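Local coordinates for putative fimbriae assembly chaperone (Salmonella typhimurium, PDB 2CO7), which probably works as the periplasmic chaperone of Saf fimbriae, folding pilus subunits and holding them ready for assembly, at residues Lys10-Lys15 with Tyr40-Gln45; Leu32-Pro37 with Pro64-Glu69; Cys96-Pro101 with Ser121-Asp126; Phe163-Ala168 with Trp203-Asp208. All blocks are in the same frame, centred on the assembly; numbering follows the deposited sequence. Where two conformers were deposited one is given.

Contacts 1, 2 and 3 crowd into the N-terminal, immunoglobulin-like domain of this chaperone, and contact 4 stands alone in the C-terminal domain. The centres of contacts 1 and 2, like those of contacts 1 and 3, are about 8 Å apart, and all three reach one mixed sheet. Contacts 1 and 2 cross along the chain, since their segments alternate; contact 3 opens after both have closed, and contact 4 follows last, its centre about 24 Å from that of contact 3. Strands 10-16 and 116-131 pair with strands of a second protein, so contacts 1 and 3 include the strands on which that sheet is extended, as in donor-strand complementation.

Contact 1. Residues Lys10-Lys15 with Tyr40-Gln45; sequences KLFSVK and YPILVQ
Tyr-40 OH is gripped twice from the 10-15 segment. Lys-10 NZ donates to it across 2.9 Å, and a water 2.6 Å from Tyr-40 OH sits at the edge of the phenol ring, in its plane, and donates to Leu-11 O. The Lys-10 and Tyr-40 side chains arrive from opposite directions. Lys-10 bends at its second torsion (chi2 63°), which folds the chain back toward the tyrosine, and the ammonium lies oblique to the ring, neither over the face nor at the edge.

Next to this polar knot the contact turns apolar. Phe-12 CG stands anti to the backbone N (chi1 -159°), and the ring runs out to meet two partners at its edge: Tyr-40 OH is 3.6 Å from Phe-12 CD1, while Ile-42 CG2 lies in the ring plane, 3.8 Å from Phe-12 CE1. Hydroxyl and methyl sit next to each other along one side of the ring's rim. Beyond the segments it packs on Ala-99 and Ile-122, and on Pro-101 in the loop. Residues Lys-10 to Ser-13 pair antiparallel with a strand of another protein chain, so the backbone behind these side chains belongs to the interface.

Chemically, a hydroxyl held by a cation and a bridging water probably limits the swing of the phenol, and the lysine would probably polarise its O-H, while the phenylalanine edge fastens the N-terminal strand to the domain core.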
loop_
_atom_site.group_PDB
_atom_site.type_symbol
_atom_site.label_atom_id
_atom_site.label_comp_id
_atom_site.label_asym_id
_atom_site.label_seq_id
_atom_site.Cartn_x
_atom_site.Cartn_y
_atom_site.Cartn_z
ATOM N N LYS B 10 14.782 6.710 -13.483
ATOM C CA LYS B 10 14.988 6.506 -12.056
ATOM C C LYS B 10 14.213 5.282 -11.603
ATOM O O LYS B 10 12.989 5.206 -11.775
ATOM C CB LYS B 10 14.522 7.713 -11.233
ATOM C CG LYS B 10 14.678 7.534 -9.704
ATOM C CD LYS B 10 16.148 7.358 -9.288
ATOM C CE LYS B 10 16.328 6.865 -7.834
ATOM N NZ LYS B 10 17.651 7.377 -7.270
ATOM N N LEU B 11 14.943 4.330 -11.036
ATOM C CA LEU B 11 14.365 3.125 -10.485
ATOM C C LEU B 11 14.549 3.173 -8.988
ATOM O O LEU B 11 15.590 3.632 -8.492
ATOM C CB LEU B 11 15.061 1.864 -11.002
ATOM C CG LEU B 11 15.185 1.633 -12.508
ATOM C CD1 LEU B 11 15.790 0.269 -12.732
ATOM C CD2 LEU B 11 13.799 1.728 -13.154
ATOM N N PHE B 12 13.554 2.684 -8.272
ATOM C CA PHE B 12 13.654 2.665 -6.809
ATOM C C PHE B 12 12.781 1.604 -6.198
ATOM O O PHE B 12 11.636 1.412 -6.626
ATOM C CB PHE B 12 13.367 4.053 -6.216
ATOM C CG PHE B 12 13.920 4.235 -4.829
ATOM C CD1 PHE B 12 15.292 4.162 -4.613
ATOM C CD2 PHE B 12 13.071 4.480 -3.752
ATOM C CE1 PHE B 12 15.825 4.319 -3.347
ATOM C CE2 PHE B 12 13.603 4.628 -2.457
ATOM C CZ PHE B 12 14.987 4.546 -2.280
ATOM N N SER B 13 13.334 0.895 -5.198
ATOM C CA SER B 13 12.639 -0.207 -4.552
ATOM C C SER B 13 13.089 -0.347 -3.081
ATOM O O SER B 13 14.152 0.124 -2.711
ATOM C CB SER B 13 12.921 -1.535 -5.286
ATOM O OG SER B 13 12.197 -2.590 -4.651
ATOM N N VAL B 14 12.256 -0.963 -2.252
ATOM C CA VAL B 14 12.656 -1.385 -0.898
ATOM C C VAL B 14 12.132 -2.808 -0.716
ATOM O O VAL B 14 11.070 -3.145 -1.256
ATOM C CB VAL B 14 12.167 -0.401 0.227
ATOM C CG1 VAL B 14 10.621 -0.434 0.407
ATOM C CG2 VAL B 14 12.848 -0.700 1.544
ATOM N N LYS B 15 12.866 -3.662 0.018
ATOM C CA LYS B 15 12.439 -5.052 0.164
ATOM C C LYS B 15 12.055 -5.289 1.605
ATOM O O LYS B 15 12.834 -4.962 2.484
ATOM C CB LYS B 15 13.616 -5.982 -0.207
ATOM C CG LYS B 15 13.338 -7.493 -0.011
ATOM C CD LYS B 15 14.631 -8.298 -0.316
ATOM C CE LYS B 15 14.516 -9.756 0.051
ATOM N NZ LYS B 15 15.798 -10.472 -0.200
ATOM N N TYR B 40 23.599 1.833 -3.681
ATOM C CA TYR B 40 23.979 3.077 -3.023
ATOM C C TYR B 40 23.159 3.182 -1.729
ATOM O O TYR B 40 22.166 2.486 -1.582
ATOM C CB TYR B 40 23.715 4.285 -3.944
ATOM C CG TYR B 40 22.307 4.400 -4.514
ATOM C CD1 TYR B 40 21.270 4.944 -3.762
ATOM C CD2 TYR B 40 22.037 4.027 -5.844
ATOM C CE1 TYR B 40 19.968 5.070 -4.300
ATOM C CE2 TYR B 40 20.751 4.152 -6.383
ATOM C CZ TYR B 40 19.739 4.701 -5.614
ATOM O OH TYR B 40 18.486 4.852 -6.158
ATOM N N PRO B 41 23.578 4.046 -0.782
ATOM C CA PRO B 41 22.908 4.105 0.526
ATOM C C PRO B 41 21.531 4.792 0.452
ATOM O O PRO B 41 21.328 5.700 -0.371
ATOM C CB PRO B 41 23.872 4.955 1.395
ATOM C CG PRO B 41 25.076 5.193 0.562
ATOM C CD PRO B 41 24.680 5.026 -0.874
ATOM N N ILE B 42 20.613 4.330 1.285
ATOM C CA ILE B 42 19.301 4.946 1.446
ATOM C C ILE B 42 19.000 5.235 2.908
ATOM O O ILE B 42 19.551 4.608 3.794
ATOM C CB ILE B 42 18.172 4.082 0.855
ATOM C CG1 ILE B 42 17.995 2.786 1.631
ATOM C CG2 ILE B 42 18.410 3.851 -0.624
ATOM C CD1 ILE B 42 16.744 1.932 1.224
ATOM N N LEU B 43 18.116 6.193 3.138
ATOM C CA LEU B 43 17.653 6.496 4.483
ATOM C C LEU B 43 16.293 5.823 4.672
ATOM O O LEU B 43 15.470 5.766 3.751
ATOM C CB LEU B 43 17.547 8.009 4.709
ATOM C CG LEU B 43 18.803 8.871 4.652
ATOM C CD1 LEU B 43 18.518 10.373 4.966
ATOM C CD2 LEU B 43 19.839 8.315 5.637
ATOM N N VAL B 44 16.065 5.298 5.862
ATOM C CA VAL B 44 14.834 4.569 6.131
ATOM C C VAL B 44 14.188 5.069 7.426
ATOM O O VAL B 44 14.887 5.351 8.394
ATOM C CB VAL B 44 15.059 3.045 6.185
ATOM C CG1 VAL B 44 13.724 2.301 6.296
ATOM C CG2 VAL B 44 15.750 2.553 4.931
ATOM N N GLN B 45 12.865 5.190 7.407
ATOM C CA GLN B 45 12.088 5.508 8.579
ATOM C C GLN B 45 11.016 4.437 8.719
ATOM O O GLN B 45 10.336 4.087 7.749
ATOM C CB GLN B 45 11.458 6.882 8.419
ATOM C CG GLN B 45 10.517 7.289 9.538
ATOM C CD GLN B 45 9.444 8.211 9.033
ATOM O OE1 GLN B 45 9.703 9.364 8.680
ATOM N NE2 GLN B 45 8.233 7.700 8.966
HETATM O O HOH W 1 18.182 3.661 -8.399
#

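Contact 2. Residues Leu32-Pro37 with Pro64-Glu69; sequences LSVSNP and PLFRLE
Val-34 and Phe-66 supply one of two apolar meetings here. Their side chains slide past each other in opposite directions, with Val-34 CG1 3.7 Å from Phe-66 CZ and nearly as close to CE1. That methyl approaches the ring obliquely, so neither face nor edge describes it. Phe-66 has CG placed between its backbone N and carbonyl carbon (chi1 55°), and the ring's far end is the part that touches. Leu-68 makes the second apolar meeting: its CD1 methyl lies 4.2 Å from Val-34 CG2 and 3.9 Å from Asn-36 CB, while the CB atoms of Asn-36 and Leu-68 stand 3.8 Å apart. Leu-68 CD2, by contrast, sits in the plane of the Phe-66 ring at its edge, which ties the two side chains of one strand into a single surface.

The polar part is smaller. The end of the Asn-36 side chain reaches the backbone around Glu-69 O. On the outer side of segment 64-69, Arg-67 NH1 and Glu-69 OE2 form a salt bridge of 2.8 Å within the segment.

Strands 32-35 and 65-68 do not pair; their axes pass 9.4 Å apart at 47°. Segment 64-69 bonds to strand 42-50, whereas 32-35 bonds to strands 10-16 and 73-80. The side chains, with Val-34 and Leu-68 buried and Phe-66 partly exposed, therefore meet across this distance inside an immunoglobulin-like beta sandwich, the fold of PapD-type chaperones.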
loop_
_atom_site.group_PDB
_atom_site.type_symbol
_atom_site.label_atom_id
_atom_site.label_comp_id
_atom_site.label_asym_id
_atom_site.label_seq_id
_atom_site.Cartn_x
_atom_site.Cartn_y
_atom_site.Cartn_z
ATOM N N LEU B 32 10.898 -7.835 11.422
ATOM C CA LEU B 32 10.587 -7.679 9.982
ATOM C C LEU B 32 11.908 -7.306 9.308
ATOM O O LEU B 32 12.537 -6.330 9.698
ATOM C CB LEU B 32 9.553 -6.572 9.774
ATOM C CG LEU B 32 9.224 -6.213 8.312
ATOM C CD1 LEU B 32 8.664 -7.389 7.511
ATOM C CD2 LEU B 32 8.244 -5.006 8.312
ATOM N N SER B 33 12.364 -8.111 8.352
ATOM C CA SER B 33 13.608 -7.804 7.638
ATOM C C SER B 33 13.350 -6.675 6.623
ATOM O O SER B 33 12.300 -6.624 6.010
ATOM C CB SER B 33 14.108 -9.074 6.946
ATOM O OG SER B 33 15.284 -8.870 6.198
ATOM N N VAL B 34 14.322 -5.786 6.448
ATOM C CA VAL B 34 14.252 -4.739 5.415
ATOM C C VAL B 34 15.601 -4.748 4.704
ATOM O O VAL B 34 16.643 -4.782 5.362
ATOM C CB VAL B 34 14.017 -3.310 6.047
ATOM C CG1 VAL B 34 15.112 -2.984 7.024
ATOM C CG2 VAL B 34 13.878 -2.212 4.961
ATOM N N SER B 35 15.564 -4.748 3.372
ATOM C CA SER B 35 16.784 -4.706 2.569
ATOM C C SER B 35 16.742 -3.577 1.565
ATOM O O SER B 35 15.677 -3.212 1.089
ATOM C CB SER B 35 17.028 -6.051 1.852
ATOM O OG SER B 35 16.936 -7.138 2.784
ATOM N N ASN B 36 17.930 -3.045 1.260
ATOM C CA ASN B 36 18.125 -1.999 0.265
ATOM C C ASN B 36 18.613 -2.625 -1.044
ATOM O O ASN B 36 19.782 -2.963 -1.151
ATOM C CB ASN B 36 19.201 -1.034 0.811
ATOM C CG ASN B 36 19.617 0.014 -0.178
ATOM O OD1 ASN B 36 20.663 0.656 -0.021
ATOM N ND2 ASN B 36 18.823 0.195 -1.215
ATOM N N PRO B 37 17.745 -2.746 -2.055
ATOM C CA PRO B 37 18.174 -3.297 -3.365
ATOM C C PRO B 37 19.098 -2.420 -4.195
ATOM O O PRO B 37 19.688 -2.903 -5.185
ATOM C CB PRO B 37 16.860 -3.477 -4.140
ATOM C CG PRO B 37 15.830 -2.787 -3.391
ATOM C CD PRO B 37 16.308 -2.427 -2.016
ATOM N N PRO B 64 13.761 3.344 14.614
ATOM C CA PRO B 64 12.777 4.129 13.841
ATOM C C PRO B 64 13.395 4.882 12.658
ATOM O O PRO B 64 12.691 5.138 11.677
ATOM C CB PRO B 64 12.241 5.138 14.851
ATOM C CG PRO B 64 13.289 5.229 15.882
ATOM C CD PRO B 64 14.041 3.957 15.922
ATOM N N LEU B 65 14.699 5.153 12.753
ATOM C CA LEU B 65 15.433 5.930 11.775
ATOM C C LEU B 65 16.804 5.270 11.547
ATOM O O LEU B 65 17.573 5.089 12.503
ATOM C CB LEU B 65 15.622 7.330 12.339
ATOM C CG LEU B 65 15.169 8.502 11.495
ATOM C CD1 LEU B 65 15.870 8.475 10.183
ATOM C CD2 LEU B 65 13.658 8.364 11.294
ATOM N N PHE B 66 17.118 4.899 10.308
ATOM C CA PHE B 66 18.426 4.264 10.055
ATOM C C PHE B 66 18.848 4.462 8.604
ATOM O O PHE B 66 18.048 4.888 7.771
ATOM C CB PHE B 66 18.374 2.759 10.404
ATOM C CG PHE B 66 17.262 1.983 9.700
ATOM C CD1 PHE B 66 17.573 1.106 8.662
ATOM C CD2 PHE B 66 15.925 2.072 10.120
ATOM C CE1 PHE B 66 16.597 0.354 8.019
ATOM C CE2 PHE B 66 14.912 1.321 9.480
ATOM C CZ PHE B 66 15.255 0.447 8.434
ATOM N N ARG B 67 20.105 4.160 8.321
ATOM C CA ARG B 67 20.640 4.276 6.987
ATOM C C ARG B 67 20.997 2.855 6.587
ATOM O O ARG B 67 21.595 2.114 7.374
ATOM C CB ARG B 67 21.870 5.184 7.020
ATOM C CG ARG B 67 22.450 5.590 5.670
ATOM C CD ARG B 67 23.405 6.751 5.969
ATOM N NE ARG B 67 24.078 7.313 4.800
ATOM C CZ ARG B 67 25.259 6.909 4.344
ATOM N NH1 ARG B 67 25.884 5.892 4.918
ATOM N NH2 ARG B 67 25.801 7.504 3.291
ATOM N N LEU B 68 20.643 2.479 5.365
ATOM C CA LEU B 68 21.115 1.217 4.779
ATOM C C LEU B 68 22.174 1.457 3.722
ATOM O O LEU B 68 21.979 2.279 2.836
ATOM C CB LEU B 68 19.953 0.435 4.190
ATOM C CG LEU B 68 18.976 -0.153 5.217
ATOM C CD1 LEU B 68 17.856 -0.820 4.425
ATOM C CD2 LEU B 68 19.671 -1.126 6.176
ATOM N N GLU B 69 23.313 0.756 3.830
ATOM C CA GLU B 69 24.312 0.785 2.774
ATOM C C GLU B 69 23.757 0.050 1.553
ATOM O O GLU B 69 22.732 -0.649 1.652
ATOM C CB GLU B 69 25.625 0.120 3.232
ATOM C CG GLU B 69 26.306 0.784 4.436
ATOM C CD GLU B 69 26.654 2.258 4.190
ATOM O OE1 GLU B 69 27.828 2.556 3.935
ATOM O OE2 GLU B 69 25.748 3.125 4.249
#

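Contact 3. Residues Cys96-Pro101 with Ser121-Asp126; sequences CIKAVP and SINACD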
loop_
_atom_site.group_PDB
_atom_site.type_symbol
_atom_site.label_atom_id
_atom_site.label_comp_id
_atom_site.label_asym_id
_atom_site.label_seq_id
_atom_site.Cartn_x
_atom_site.Cartn_y
_atom_site.Cartn_z
ATOM N N CYS B 96 4.957 0.609 8.435
ATOM C CA CYS B 96 5.323 1.275 7.195
ATOM C C CYS B 96 6.811 1.599 7.204
ATOM O O CYS B 96 7.371 1.987 8.227
ATOM C CB CYS B 96 4.555 2.568 7.077
ATOM S SG CYS B 96 2.778 2.363 6.815
ATOM N N ILE B 97 7.416 1.425 6.046
ATOM C CA ILE B 97 8.841 1.626 5.845
ATOM C C ILE B 97 8.939 2.675 4.764
ATOM O O ILE B 97 8.491 2.412 3.641
ATOM C CB ILE B 97 9.492 0.308 5.299
ATOM C CG1 ILE B 97 9.352 -0.861 6.281
ATOM C CG2 ILE B 97 10.957 0.520 4.855
ATOM C CD1 ILE B 97 9.695 -0.544 7.675
ATOM N N LYS B 98 9.459 3.851 5.118
ATOM C CA LYS B 98 9.704 4.935 4.156
ATOM C C LYS B 98 11.168 4.902 3.751
ATOM O O LYS B 98 12.061 4.940 4.622
ATOM C CB LYS B 98 9.421 6.310 4.772
ATOM C CG LYS B 98 9.621 7.474 3.768
ATOM C CD LYS B 98 9.481 8.864 4.410
ATOM C CE LYS B 98 8.112 9.040 5.070
ATOM N NZ LYS B 98 7.046 9.145 4.017
ATOM N N ALA B 99 11.404 4.868 2.440
ATOM C CA ALA B 99 12.776 4.769 1.913
ATOM C C ALA B 99 13.012 5.974 1.019
ATOM O O ALA B 99 12.185 6.318 0.171
ATOM C CB ALA B 99 12.987 3.460 1.157
ATOM N N VAL B 100 14.161 6.598 1.227
ATOM C CA VAL B 100 14.499 7.873 0.610
ATOM C C VAL B 100 15.927 7.792 0.034
ATOM O O VAL B 100 16.882 7.571 0.782
ATOM C CB VAL B 100 14.365 9.017 1.657
ATOM C CG1 VAL B 100 14.832 10.311 1.105
ATOM C CG2 VAL B 100 12.892 9.119 2.145
ATOM N N PRO B 101 16.065 7.997 -1.295
ATOM C CA PRO B 101 17.361 7.950 -1.951
ATOM C C PRO B 101 18.105 9.277 -1.827
ATOM O O PRO B 101 17.476 10.287 -1.535
ATOM C CB PRO B 101 17.015 7.693 -3.420
ATOM C CG PRO B 101 15.630 8.266 -3.613
ATOM C CD PRO B 101 14.951 8.275 -2.238
ATOM N N SER B 121 10.606 8.722 -3.730
ATOM C CA SER B 121 10.675 8.139 -2.410
ATOM C C SER B 121 9.497 7.179 -2.306
ATOM O O SER B 121 8.482 7.364 -2.967
ATOM C CB SER B 121 10.618 9.209 -1.328
ATOM O OG SER B 121 9.336 9.776 -1.263
ATOM N N ILE B 122 9.640 6.134 -1.505
ATOM C CA ILE B 122 8.587 5.120 -1.463
ATOM C C ILE B 122 8.244 4.719 -0.040
ATOM O O ILE B 122 9.064 4.869 0.866
ATOM C CB ILE B 122 8.876 3.898 -2.412
ATOM C CG1 ILE B 122 10.124 3.145 -1.988
ATOM C CG2 ILE B 122 9.124 4.369 -3.898
ATOM C CD1 ILE B 122 10.456 1.887 -2.922
ATOM N N ASN B 123 7.011 4.249 0.139
ATOM C CA ASN B 123 6.503 3.867 1.456
ATOM C C ASN B 123 5.818 2.542 1.298
ATOM O O ASN B 123 4.835 2.436 0.548
ATOM C CB ASN B 123 5.499 4.898 1.977
ATOM C CG ASN B 123 6.046 6.276 1.999
ATOM O OD1 ASN B 123 6.643 6.680 2.996
ATOM N ND2 ASN B 123 5.886 7.018 0.891
ATOM N N ALA B 124 6.381 1.504 1.919
ATOM C CA ALA B 124 5.812 0.179 1.831
ATOM C C ALA B 124 5.225 -0.156 3.184
ATOM O O ALA B 124 5.958 -0.190 4.168
ATOM C CB ALA B 124 6.923 -0.870 1.444
ATOM N N CYS B 125 3.936 -0.499 3.220
ATOM C CA CYS B 125 3.259 -0.777 4.486
ATOM C C CYS B 125 2.700 -2.206 4.530
ATOM O O CYS B 125 2.041 -2.665 3.555
ATOM C CB CYS B 125 2.139 0.256 4.721
ATOM S SG CYS B 125 2.713 1.998 4.752
ATOM N N ASP B 126 2.954 -2.893 5.646
ATOM C CA ASP B 126 2.406 -4.249 5.878
ATOM C C ASP B 126 1.383 -4.181 6.984
ATOM O O ASP B 126 1.537 -3.423 7.946
ATOM C CB ASP B 126 3.483 -5.214 6.414
ATOM C CG ASP B 126 4.413 -5.768 5.345
ATOM O OD1 ASP B 126 5.205 -6.623 5.762
ATOM O OD2 ASP B 126 4.358 -5.409 4.157
#
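Ile-97 and Ala-124 exchange two backbone hydrogen bonds, Ile-97 N to Ala-124 O and Ala-124 N to Ile-97 O, both 2.9 Å. The hydrogen-bonded pair Ala-99 and Ile-122 repeats the pattern: Ala-99 N gives to Ile-122 O at 2.8 Å, and Ile-122 N returns the bond to Ala-99 O at 3.1 Å. All four carbonyls also take a CA-H contact: Ile-97 O from Asn-123, Ala-124 O from Cys-96, Ile-122 O from Lys-98 and, more bent, Ala-99 O from Ser-121.

Between them comes the non-hydrogen-bonded pair Lys-98 and Asn-123, whose side chains lie side by side and point the same way; Lys-98 bends at its last two torsions (chi3 -58°, chi4 -71°), curling NZ back to Asn-123 OD1 at 2.7 Å. Asn-123 ND2 is satisfied by a backbone of another protein chain and, weakly, by an acidic side chain there; the acidic partner of Ser-121 OG is likewise on that other chain. On the same face, in the next such pair beyond Ile-97 and Ala-124, Cys-96 SG and Cys-125 SG close a disulfide of 2.1 Å with chi3 113°, a covalent tie across neighbouring strands.

Ile-97, Ala-99, Ile-122 and Ala-124 share the opposite face, where Phe-12 of strand 10-16 covers Ala-99 and Ile-122, and Val-34 of strand 30-35 touches Ile-97. Strand 91-100 continues to strand 42-50 on its other side, while strand 116-131 pairs in parallel with a strand of another protein chain, consistent with donor-strand complementation by PapD-type chaperones.

Contact 4. Residues Phe163-Ala168 with Trp203-Asp208; sequences FYMNLA and WRVITD
Leu-167 packs directly against Val-205 across a non-hydrogen-bonded antiparallel pair, and its side chain can be followed outward. CB lies 4.0 Å from Arg-204 O. CG stands anti to the carbonyl carbon (chi1 -77°), and the next torsion, chi2 3°, is eclipsed. At the tip, CD1 does the touching: it is modelled 3.4 Å from Val-205 CG1, tighter than usual for two methyl carbons, and 4.2 Å from Trp-203 CD1, reached obliquely to the indole. With an eclipsed torsion behind it, the position of CD1 is doubtful, and so is the short contact that depends on it. Met-165 SD joins the same Val-205 methyl from 4.1 Å.

These pairs belong to the C-terminal domain of the chaperone, where strand 167-168 runs antiparallel to strand 201-205 in a curled sheet. Val-205 also touches helix 139-142, and Trp-203 carries the apolar surface further, its ring meeting those of Trp-148 and Phe-216.

The backbone holds the strands in register. Ala-168 N donates to Arg-204 O at 2.8 Å, and Arg-204 N returns a bond to Ala-168 O. Two residues along, Ile-206 N reaches Asn-166 O in 2.8 Å, while Ala-168 CB rests on Ile-206 CG1.

Polar ends find partners beyond the pairing. A water takes a weak bond from Asn-166 ND2 and donates to Ile-206 O. Asn-166 OD1 is held by Lys-127, and Arg-204, extended from CG to NE, binds Ser-213 O through its NH1.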
loop_
_atom_site.group_PDB
_atom_site.type_symbol
_atom_site.label_atom_id
_atom_site.label_comp_id
_atom_site.label_asym_id
_atom_site.label_seq_id
_atom_site.Cartn_x
_atom_site.Cartn_y
_atom_site.Cartn_z
ATOM N N PHE B 163 -11.130 -12.887 13.835
ATOM C CA PHE B 163 -9.960 -12.644 12.989
ATOM C C PHE B 163 -10.211 -11.628 11.912
ATOM O O PHE B 163 -11.309 -11.583 11.374
ATOM C CB PHE B 163 -9.514 -13.934 12.282
ATOM C CG PHE B 163 -9.057 -15.016 13.224
ATOM C CD1 PHE B 163 -9.960 -16.002 13.649
ATOM C CD2 PHE B 163 -7.778 -15.018 13.747
ATOM C CE1 PHE B 163 -9.564 -16.995 14.533
ATOM C CE2 PHE B 163 -7.359 -16.024 14.626
ATOM C CZ PHE B 163 -8.266 -17.012 15.027
ATOM N N TYR B 164 -9.175 -10.866 11.530
ATOM C CA TYR B 164 -9.213 -10.250 10.213
ATOM C C TYR B 164 -9.161 -11.321 9.148
ATOM O O TYR B 164 -8.309 -12.208 9.201
ATOM C CB TYR B 164 -8.051 -9.262 9.975
ATOM C CG TYR B 164 -8.204 -8.058 10.854
ATOM C CD1 TYR B 164 -8.794 -6.897 10.375
ATOM C CD2 TYR B 164 -7.811 -8.109 12.196
ATOM C CE1 TYR B 164 -8.967 -5.790 11.205
ATOM C CE2 TYR B 164 -7.971 -6.985 13.040
ATOM C CZ TYR B 164 -8.559 -5.856 12.541
ATOM O OH TYR B 164 -8.709 -4.749 13.339
ATOM N N MET B 165 -10.025 -11.174 8.144
ATOM C CA MET B 165 -10.150 -12.163 7.068
ATOM C C MET B 165 -9.653 -11.496 5.787
ATOM O O MET B 165 -10.310 -10.627 5.211
ATOM C CB MET B 165 -11.620 -12.619 6.939
ATOM C CG MET B 165 -12.057 -13.583 8.031
ATOM S SD MET B 165 -11.282 -15.226 7.784
ATOM C CE MET B 165 -11.761 -16.086 9.298
ATOM N N ASN B 166 -8.456 -11.872 5.381
ATOM C CA ASN B 166 -7.813 -11.222 4.274
ATOM C C ASN B 166 -8.077 -12.115 3.086
ATOM O O ASN B 166 -7.373 -13.091 2.877
ATOM C CB ASN B 166 -6.325 -11.058 4.602
ATOM C CG ASN B 166 -6.124 -10.137 5.785
ATOM O OD1 ASN B 166 -6.455 -8.937 5.719
ATOM N ND2 ASN B 166 -5.638 -10.689 6.899
ATOM N N LEU B 167 -9.117 -11.782 2.326
ATOM C CA LEU B 167 -9.588 -12.674 1.275
ATOM C C LEU B 167 -8.802 -12.510 -0.026
ATOM O O LEU B 167 -8.427 -11.412 -0.411
ATOM C CB LEU B 167 -11.091 -12.496 1.018
ATOM C CG LEU B 167 -12.116 -13.110 2.006
ATOM C CD1 LEU B 167 -11.553 -13.821 3.251
ATOM C CD2 LEU B 167 -13.071 -11.999 2.385
ATOM N N ALA B 168 -8.502 -13.641 -0.663
ATOM C CA ALA B 168 -7.900 -13.630 -1.992
ATOM C C ALA B 168 -8.659 -14.589 -2.910
ATOM O O ALA B 168 -9.380 -15.487 -2.434
ATOM C CB ALA B 168 -6.436 -14.006 -1.901
ATOM N N TRP B 203 -13.477 -18.851 -2.291
ATOM C CA TRP B 203 -12.480 -17.911 -1.817
ATOM C C TRP B 203 -11.327 -18.617 -1.159
ATOM O O TRP B 203 -11.415 -19.807 -0.839
ATOM C CB TRP B 203 -13.091 -16.891 -0.831
ATOM C CG TRP B 203 -13.570 -17.475 0.488
ATOM C CD1 TRP B 203 -12.925 -17.418 1.692
ATOM C CD2 TRP B 203 -14.803 -18.174 0.723
ATOM N NE1 TRP B 203 -13.682 -18.056 2.661
ATOM C CE2 TRP B 203 -14.843 -18.511 2.099
ATOM C CE3 TRP B 203 -15.887 -18.531 -0.091
ATOM C CZ2 TRP B 203 -15.922 -19.216 2.672
ATOM C CZ3 TRP B 203 -16.946 -19.226 0.467
ATOM C CH2 TRP B 203 -16.951 -19.562 1.849
ATOM N N ARG B 204 -10.247 -17.862 -0.985
ATOM C CA ARG B 204 -9.102 -18.284 -0.198
ATOM C C ARG B 204 -8.788 -17.148 0.775
ATOM O O ARG B 204 -9.310 -16.039 0.634
ATOM C CB ARG B 204 -7.902 -18.573 -1.093
ATOM C CG ARG B 204 -8.071 -19.767 -2.038
ATOM C CD ARG B 204 -7.007 -19.711 -3.097
ATOM N NE ARG B 204 -7.201 -20.665 -4.183
ATOM C CZ ARG B 204 -6.577 -21.838 -4.278
ATOM N NH1 ARG B 204 -5.739 -22.233 -3.325
ATOM N NH2 ARG B 204 -6.818 -22.634 -5.323
ATOM N N VAL B 205 -7.998 -17.445 1.787
ATOM C CA VAL B 205 -7.496 -16.389 2.641
ATOM C C VAL B 205 -5.982 -16.344 2.523
ATOM O O VAL B 205 -5.341 -17.341 2.290
ATOM C CB VAL B 205 -7.945 -16.489 4.135
ATOM C CG1 VAL B 205 -9.518 -16.397 4.246
ATOM C CG2 VAL B 205 -7.416 -17.753 4.791
ATOM N N ILE B 206 -5.425 -15.155 2.680
ATOM C CA ILE B 206 -3.984 -15.042 2.759
ATOM C C ILE B 206 -3.631 -15.455 4.203
ATOM O O ILE B 206 -4.195 -14.910 5.171
ATOM C CB ILE B 206 -3.504 -13.622 2.459
ATOM C CG1 ILE B 206 -3.997 -13.150 1.071
ATOM C CG2 ILE B 206 -1.945 -13.566 2.508
ATOM C CD1 ILE B 206 -3.631 -11.682 0.808
ATOM N N THR B 207 -2.762 -16.458 4.329
ATOM C CA THR B 207 -2.410 -17.022 5.646
ATOM C C THR B 207 -1.477 -16.112 6.436
ATOM O O THR B 207 -0.974 -15.108 5.901
ATOM C CB THR B 207 -1.734 -18.431 5.532
ATOM O OG1 THR B 207 -0.345 -18.298 5.143
ATOM C CG2 THR B 207 -2.491 -19.332 4.539
ATOM N N ASP B 208 -1.225 -16.464 7.706
ATOM C CA ASP B 208 -0.231 -15.775 8.517
ATOM C C ASP B 208 1.165 -15.733 7.904
ATOM O O ASP B 208 1.983 -14.885 8.277
ATOM C CB ASP B 208 -0.159 -16.395 9.918
ATOM C CG ASP B 208 -1.458 -16.257 10.700
ATOM O OD1 ASP B 208 -1.730 -17.158 11.518
ATOM O OD2 ASP B 208 -2.196 -15.257 10.549
HETATM O O HOH W 2 -3.375 -12.588 6.548
#